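Local coordinates for protein putative sortase (Streptococcus pneumoniae, PDB 2W1K) that probably acts as a class C sortase, a cysteine transpeptidase that joins pilin subunits into the covalent pilus fibre on the pneumococcal surface, at residues N26-Y31 with T97-D102; V52-S57 with L91-G96. All blocks are in the same frame, centred on the assembly; numbering follows the deposited sequence.

Contact 1 of 2, residues N26-Y31 with T97-D102; sequences NHSLAY and TPLPLD
L99 and L101 reach from the loop 97-102 to one side of helix 18-34, where S28, L29 and Y31 receive them. The apolar contacts carry most of the joint. CD1 of L99 sits between two helix side chains, 3.7 Å from CD1 of Y31 and 3.7 Å from CB of S28. The leucine crosses the tyrosine side chain at about a right angle, and its CG also lies against Y31 CD1. One residue beyond P100, L101 sends its own CD1 to the helix backbone, 3.6 Å from N of L29, while CD2 leans toward CB of S28. With CG anti to its carbonyl carbon (chi1 -56°), L101 holds this branch against the helix turn between S28 and L29.

Polar atoms line the same boundary, but no hydrogen bond crosses between the two segments. The carbonyl O of T97 lies in the plane of the Y31 ring, at its edge, 3.6 Å from CE1. The Y31 hydroxyl is bonded to D95 OD1 and to the backbone N of G96, just before the loop. S28 OG, although 3.6 Å from L99 CD1, is satisfied by Y64 OH and by Q24 O within its own helix. From the last turn of the same helix, N32 OD1 accepts the backbone N-H of L99.

Backbone shape sets the spacing of the two leucines. P100 is the centre of an inverse gamma turn, closed by L101 N to L99 O at 2.7 Å, and both leucine side chains still start toward the helix. The arrangement is a helix-to-loop packing in which helix 18-34, one of two helices near the N-terminus, covers the connection between strands 91-93 and 106-111 of the sortase beta-barrel.

Contact 2 of 2, residues V52-S57 with L91-G96; sequences VNYQVS and LAHVDG
Y54 leaves the loop 52-57 and runs to H93 of strand 91-93, which its hydroxyl meets. From CB the chain turns with CG anti to the carbonyl carbon (chi1 -79°), which sends the ring across to the other segment although CB itself starts obliquely to it. Along one edge, CE2 comes to 3.3 Å from H93 ND1. Over one face, toward the rim at CE1, stands D95 OD1, 4.0 Å above the ring plane. CZ lies near both of these neighbours. At the tip, OH forms a 2.8 Å hydrogen bond with H93 ND1; either group could be the donor. The nitrogen lies in the plane of the phenol, and the hydroxyl lies in the plane of the imidazole. The rings therefore meet rim to rim, their planes 72° apart, with neither stacked on the other. OH also rests 3.5 Å from CB of D95, whose side chain slides past the tyrosine in the opposite direction.

V52 approaches D95 head-on. Its CG1 is 3.3 Å from OD1 of D95, and CG2 lies near OD2, so the carboxylate is bordered by methyl groups on this side. The polar partner of D95 OD1 is Y31 of helix 18-34, whose ring lies nearly parallel to that of Y54.

The chemistry implies two separate polar pairs set side by side, Y54 with H93 and Y31 with D95. The Y54 bond at ND1, with weak bonds from NE2 to T97 O and P98 O, would be expected to limit rotation of the H93 imidazole.

Both contacts are mainly buried and lie side by side, their centres about 10 Å apart, and they share the chain running from strand 91-93 toward strand 106-111. Contact 1 packs helix 18-34 on the later part of that connection and is mostly apolar; contact 2 brings the loop 52-57 to strand 91-93 and the residues after it and is largely polar. L29 and L101 are the more accessible residues of contact 1, V52 and D95 of contact 2. Y31 of contact 1 reaches into contact 2, and H27 ND1 lies 2.9 Å from V56 O. Helix, loop and strand are thus tied together beside strand 91-93.

Contact 1 of 2, residues N26-Y31 with T97-D102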
loop_
_atom_site.group_PDB
_atom_site.type_symbol
_atom_site.label_atom_id
_atom_site.label_comp_id
_atom_site.label_asym_id
_atom_site.label_seq_id
_atom_site.Cartn_x
_atom_site.Cartn_y
_atom_site.Cartn_z
ATOM N N ASN A 26 5.316 7.185 14.745
ATOM C CA ASN A 26 5.041 6.602 16.042
ATOM C C ASN A 26 3.597 6.012 16.133
ATOM O O ASN A 26 3.383 4.952 16.677
ATOM C CB ASN A 26 5.158 7.717 17.022
ATOM C CG ASN A 26 6.635 8.168 17.247
ATOM O OD1 ASN A 26 7.612 7.597 16.703
ATOM N ND2 ASN A 26 6.782 9.177 18.100
ATOM N N HIS A 27 2.589 6.713 15.609
ATOM C CA HIS A 27 1.249 6.156 15.494
ATOM C C HIS A 27 1.209 4.884 14.677
ATOM O O HIS A 27 0.364 3.989 14.976
ATOM C CB HIS A 27 0.267 7.192 14.936
ATOM C CG HIS A 27 0.120 8.368 15.863
ATOM N ND1 HIS A 27 -0.611 9.491 15.560
ATOM C CD2 HIS A 27 0.635 8.581 17.117
ATOM C CE1 HIS A 27 -0.542 10.350 16.570
ATOM N NE2 HIS A 27 0.202 9.816 17.529
ATOM N N SER A 28 2.014 4.823 13.592
ATOM C CA SER A 28 2.038 3.608 12.799
ATOM C C SER A 28 2.704 2.435 13.556
ATOM O O SER A 28 2.260 1.264 13.465
ATOM C CB SER A 28 2.836 3.827 11.459
ATOM O OG SER A 28 2.214 4.840 10.637
ATOM N N LEU A 29 3.827 2.722 14.214
ATOM C CA LEU A 29 4.418 1.679 15.086
ATOM C C LEU A 29 3.345 1.126 16.048
ATOM O O LEU A 29 3.255 -0.078 16.167
ATOM C CB LEU A 29 5.567 2.253 15.967
ATOM C CG LEU A 29 6.338 1.203 16.749
ATOM C CD1 LEU A 29 6.914 0.112 15.833
ATOM C CD2 LEU A 29 7.474 1.974 17.539
ATOM N N ALA A 30 2.600 2.025 16.746
ATOM C CA ALA A 30 1.547 1.699 17.714
ATOM C C ALA A 30 0.522 0.846 17.078
ATOM O O ALA A 30 0.048 -0.172 17.647
ATOM C CB ALA A 30 0.821 2.966 18.262
ATOM N N TYR A 31 0.108 1.248 15.884
ATOM C CA TYR A 31 -0.862 0.424 15.230
ATOM C C TYR A 31 -0.294 -0.991 14.963
ATOM O O TYR A 31 -1.013 -2.017 15.132
ATOM C CB TYR A 31 -1.186 1.057 13.900
ATOM C CG TYR A 31 -2.172 0.226 13.024
ATOM C CD1 TYR A 31 -1.687 -0.731 12.124
ATOM C CD2 TYR A 31 -3.559 0.499 13.034
ATOM C CE1 TYR A 31 -2.554 -1.432 11.310
ATOM C CE2 TYR A 31 -4.455 -0.227 12.221
ATOM C CZ TYR A 31 -3.949 -1.182 11.353
ATOM O OH TYR A 31 -4.766 -1.945 10.478
ATOM N N THR A 97 -3.549 -5.870 8.668
ATOM C CA THR A 97 -2.130 -6.124 8.221
ATOM C C THR A 97 -1.291 -4.897 8.650
ATOM O O THR A 97 -1.802 -3.767 8.739
ATOM C CB THR A 97 -1.981 -6.381 6.721
ATOM O OG1 THR A 97 -2.196 -5.152 5.996
ATOM C CG2 THR A 97 -3.031 -7.504 6.303
ATOM N N PRO A 98 -0.001 -5.129 8.935
ATOM C CA PRO A 98 0.820 -4.019 9.351
ATOM C C PRO A 98 0.884 -2.891 8.323
ATOM O O PRO A 98 0.807 -3.084 7.084
ATOM C CB PRO A 98 2.204 -4.688 9.659
ATOM C CG PRO A 98 2.217 -5.929 8.657
ATOM C CD PRO A 98 0.740 -6.416 8.856
ATOM N N LEU A 99 1.064 -1.709 8.826
ATOM C CA LEU A 99 1.496 -0.586 7.950
ATOM C C LEU A 99 2.962 -0.844 7.476
ATOM O O LEU A 99 3.752 -1.576 8.137
ATOM C CB LEU A 99 1.392 0.767 8.724
ATOM C CG LEU A 99 -0.080 0.989 9.155
ATOM C CD1 LEU A 99 -0.185 2.130 10.277
ATOM C CD2 LEU A 99 -0.974 1.483 7.948
ATOM N N PRO A 100 3.327 -0.237 6.344
ATOM C CA PRO A 100 4.581 -0.634 5.674
ATOM C C PRO A 100 5.851 -0.031 6.340
ATOM O O PRO A 100 6.463 0.885 5.823
ATOM C CB PRO A 100 4.345 -0.103 4.200
ATOM C CG PRO A 100 3.494 1.176 4.496
ATOM C CD PRO A 100 2.466 0.623 5.454
ATOM N N LEU A 101 6.214 -0.518 7.535
ATOM C CA LEU A 101 7.385 0.029 8.218
ATOM C C LEU A 101 8.500 -0.998 8.163
ATOM O O LEU A 101 8.259 -2.108 7.793
ATOM C CB LEU A 101 7.083 0.302 9.697
ATOM C CG LEU A 101 5.919 1.193 10.015
ATOM C CD1 LEU A 101 5.783 1.254 11.584
ATOM C CD2 LEU A 101 6.167 2.586 9.475
ATOM N N ASP A 102 9.695 -0.620 8.567
ATOM C CA ASP A 102 10.791 -1.524 8.566
ATOM C C ASP A 102 10.660 -2.675 9.600
ATOM O O ASP A 102 9.857 -2.618 10.478
ATOM C CB ASP A 102 12.024 -0.702 8.726
ATOM C CG ASP A 102 12.034 0.046 10.061
ATOM O OD1 ASP A 102 11.388 -0.437 11.066
ATOM O OD2 ASP A 102 12.709 1.124 10.093
#

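Contact 2 of 2, residues V52-S57 with L91-G96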
loop_
_atom_site.group_PDB
_atom_site.type_symbol
_atom_site.label_atom_id
_atom_site.label_comp_id
_atom_site.label_asym_id
_atom_site.label_seq_id
_atom_site.Cartn_x
_atom_site.Cartn_y
_atom_site.Cartn_z
ATOM N N VAL A 52 -13.368 0.495 11.283
ATOM C CA VAL A 52 -11.970 0.614 11.538
ATOM C C VAL A 52 -11.582 1.885 12.261
ATOM O O VAL A 52 -12.084 2.945 11.987
ATOM C CB VAL A 52 -11.122 0.417 10.245
ATOM C CG1 VAL A 52 -9.631 0.302 10.627
ATOM C CG2 VAL A 52 -11.513 -0.874 9.506
ATOM N N ASN A 53 -10.678 1.795 13.210
ATOM C CA ASN A 53 -10.109 3.020 13.766
ATOM C C ASN A 53 -8.627 2.857 13.859
ATOM O O ASN A 53 -8.113 2.297 14.814
ATOM C CB ASN A 53 -10.688 3.358 15.152
ATOM C CG ASN A 53 -11.322 2.129 15.871
ATOM O OD1 ASN A 53 -12.583 2.036 16.069
ATOM N ND2 ASN A 53 -10.432 1.175 16.306
ATOM N N TYR A 54 -7.933 3.324 12.836
ATOM C CA TYR A 54 -6.491 3.241 12.834
ATOM C C TYR A 54 -5.864 4.118 13.901
ATOM O O TYR A 54 -4.824 3.759 14.421
ATOM C CB TYR A 54 -5.947 3.656 11.473
ATOM C CG TYR A 54 -6.028 2.602 10.405
ATOM C CD1 TYR A 54 -7.236 2.347 9.776
ATOM C CD2 TYR A 54 -4.856 1.896 9.963
ATOM C CE1 TYR A 54 -7.323 1.424 8.730
ATOM C CE2 TYR A 54 -4.942 0.989 8.937
ATOM C CZ TYR A 54 -6.169 0.729 8.320
ATOM O OH TYR A 54 -6.270 -0.179 7.262
ATOM N N GLN A 55 -6.459 5.269 14.208
ATOM C CA GLN A 55 -5.854 6.238 15.160
ATOM C C GLN A 55 -4.418 6.578 14.728
ATOM O O GLN A 55 -3.464 6.595 15.538
ATOM C CB GLN A 55 -5.853 5.714 16.614
ATOM C CG GLN A 55 -7.180 5.238 17.032
ATOM C CD GLN A 55 -7.317 4.887 18.513
ATOM O OE1 GLN A 55 -6.423 4.280 19.116
ATOM N NE2 GLN A 55 -8.492 5.222 19.105
ATOM N N VAL A 56 -4.222 6.749 13.446
ATOM C CA VAL A 56 -2.880 7.142 12.969
ATOM C C VAL A 56 -2.987 8.694 12.664
ATOM O O VAL A 56 -2.156 9.505 13.073
ATOM C CB VAL A 56 -2.440 6.275 11.705
ATOM C CG1 VAL A 56 -1.303 6.935 10.917
ATOM C CG2 VAL A 56 -2.209 4.749 12.102
ATOM N N SER A 57 -4.098 9.084 12.067
ATOM C CA SER A 57 -4.300 10.525 11.771
ATOM C C SER A 57 -5.582 11.035 12.462
ATOM O O SER A 57 -6.508 10.233 12.683
ATOM C CB SER A 57 -4.486 10.715 10.229
ATOM O OG SER A 57 -4.621 12.139 10.014
ATOM N N LEU A 91 -5.791 3.794 -3.621
ATOM C CA LEU A 91 -5.449 2.430 -3.138
ATOM C C LEU A 91 -5.711 2.462 -1.655
ATOM O O LEU A 91 -5.818 3.543 -1.091
ATOM C CB LEU A 91 -3.972 2.117 -3.397
ATOM C CG LEU A 91 -3.590 2.345 -4.852
ATOM C CD1 LEU A 91 -2.112 2.138 -5.049
ATOM C CD2 LEU A 91 -4.506 1.383 -5.825
ATOM N N ALA A 92 -5.829 1.316 -1.003
ATOM C CA ALA A 92 -6.227 1.366 0.454
ATOM C C ALA A 92 -5.517 0.285 1.216
ATOM O O ALA A 92 -5.576 -0.885 0.816
ATOM C CB ALA A 92 -7.706 1.203 0.643
ATOM N N HIS A 93 -4.859 0.657 2.336
ATOM C CA HIS A 93 -4.229 -0.333 3.169
ATOM C C HIS A 93 -5.322 -1.207 3.794
ATOM O O HIS A 93 -6.416 -0.710 4.139
ATOM C CB HIS A 93 -3.383 0.363 4.240
ATOM C CG HIS A 93 -2.944 -0.558 5.316
ATOM N ND1 HIS A 93 -3.705 -0.776 6.452
ATOM C CD2 HIS A 93 -1.842 -1.364 5.424
ATOM C CE1 HIS A 93 -3.108 -1.681 7.197
ATOM N NE2 HIS A 93 -1.987 -2.061 6.604
ATOM N N VAL A 94 -5.058 -2.514 3.874
ATOM C CA VAL A 94 -5.969 -3.534 4.464
ATOM C C VAL A 94 -5.802 -3.664 5.980
ATOM O O VAL A 94 -4.783 -4.121 6.488
ATOM C CB VAL A 94 -5.793 -4.882 3.724
ATOM C CG1 VAL A 94 -6.711 -6.002 4.337
ATOM C CG2 VAL A 94 -6.246 -4.634 2.185
ATOM N N ASP A 95 -6.800 -3.181 6.709
ATOM C CA ASP A 95 -6.802 -3.266 8.159
ATOM C C ASP A 95 -6.532 -4.698 8.615
ATOM O O ASP A 95 -7.141 -5.670 8.089
ATOM C CB ASP A 95 -8.136 -2.788 8.686
ATOM C CG ASP A 95 -8.177 -2.738 10.254
ATOM O OD1 ASP A 95 -7.353 -2.063 10.903
ATOM O OD2 ASP A 95 -9.015 -3.415 10.865
ATOM N N GLY A 96 -5.661 -4.831 9.622
ATOM C CA GLY A 96 -5.408 -6.068 10.267
ATOM C C GLY A 96 -4.072 -6.577 9.654
ATOM O O GLY A 96 -3.545 -7.628 10.035
#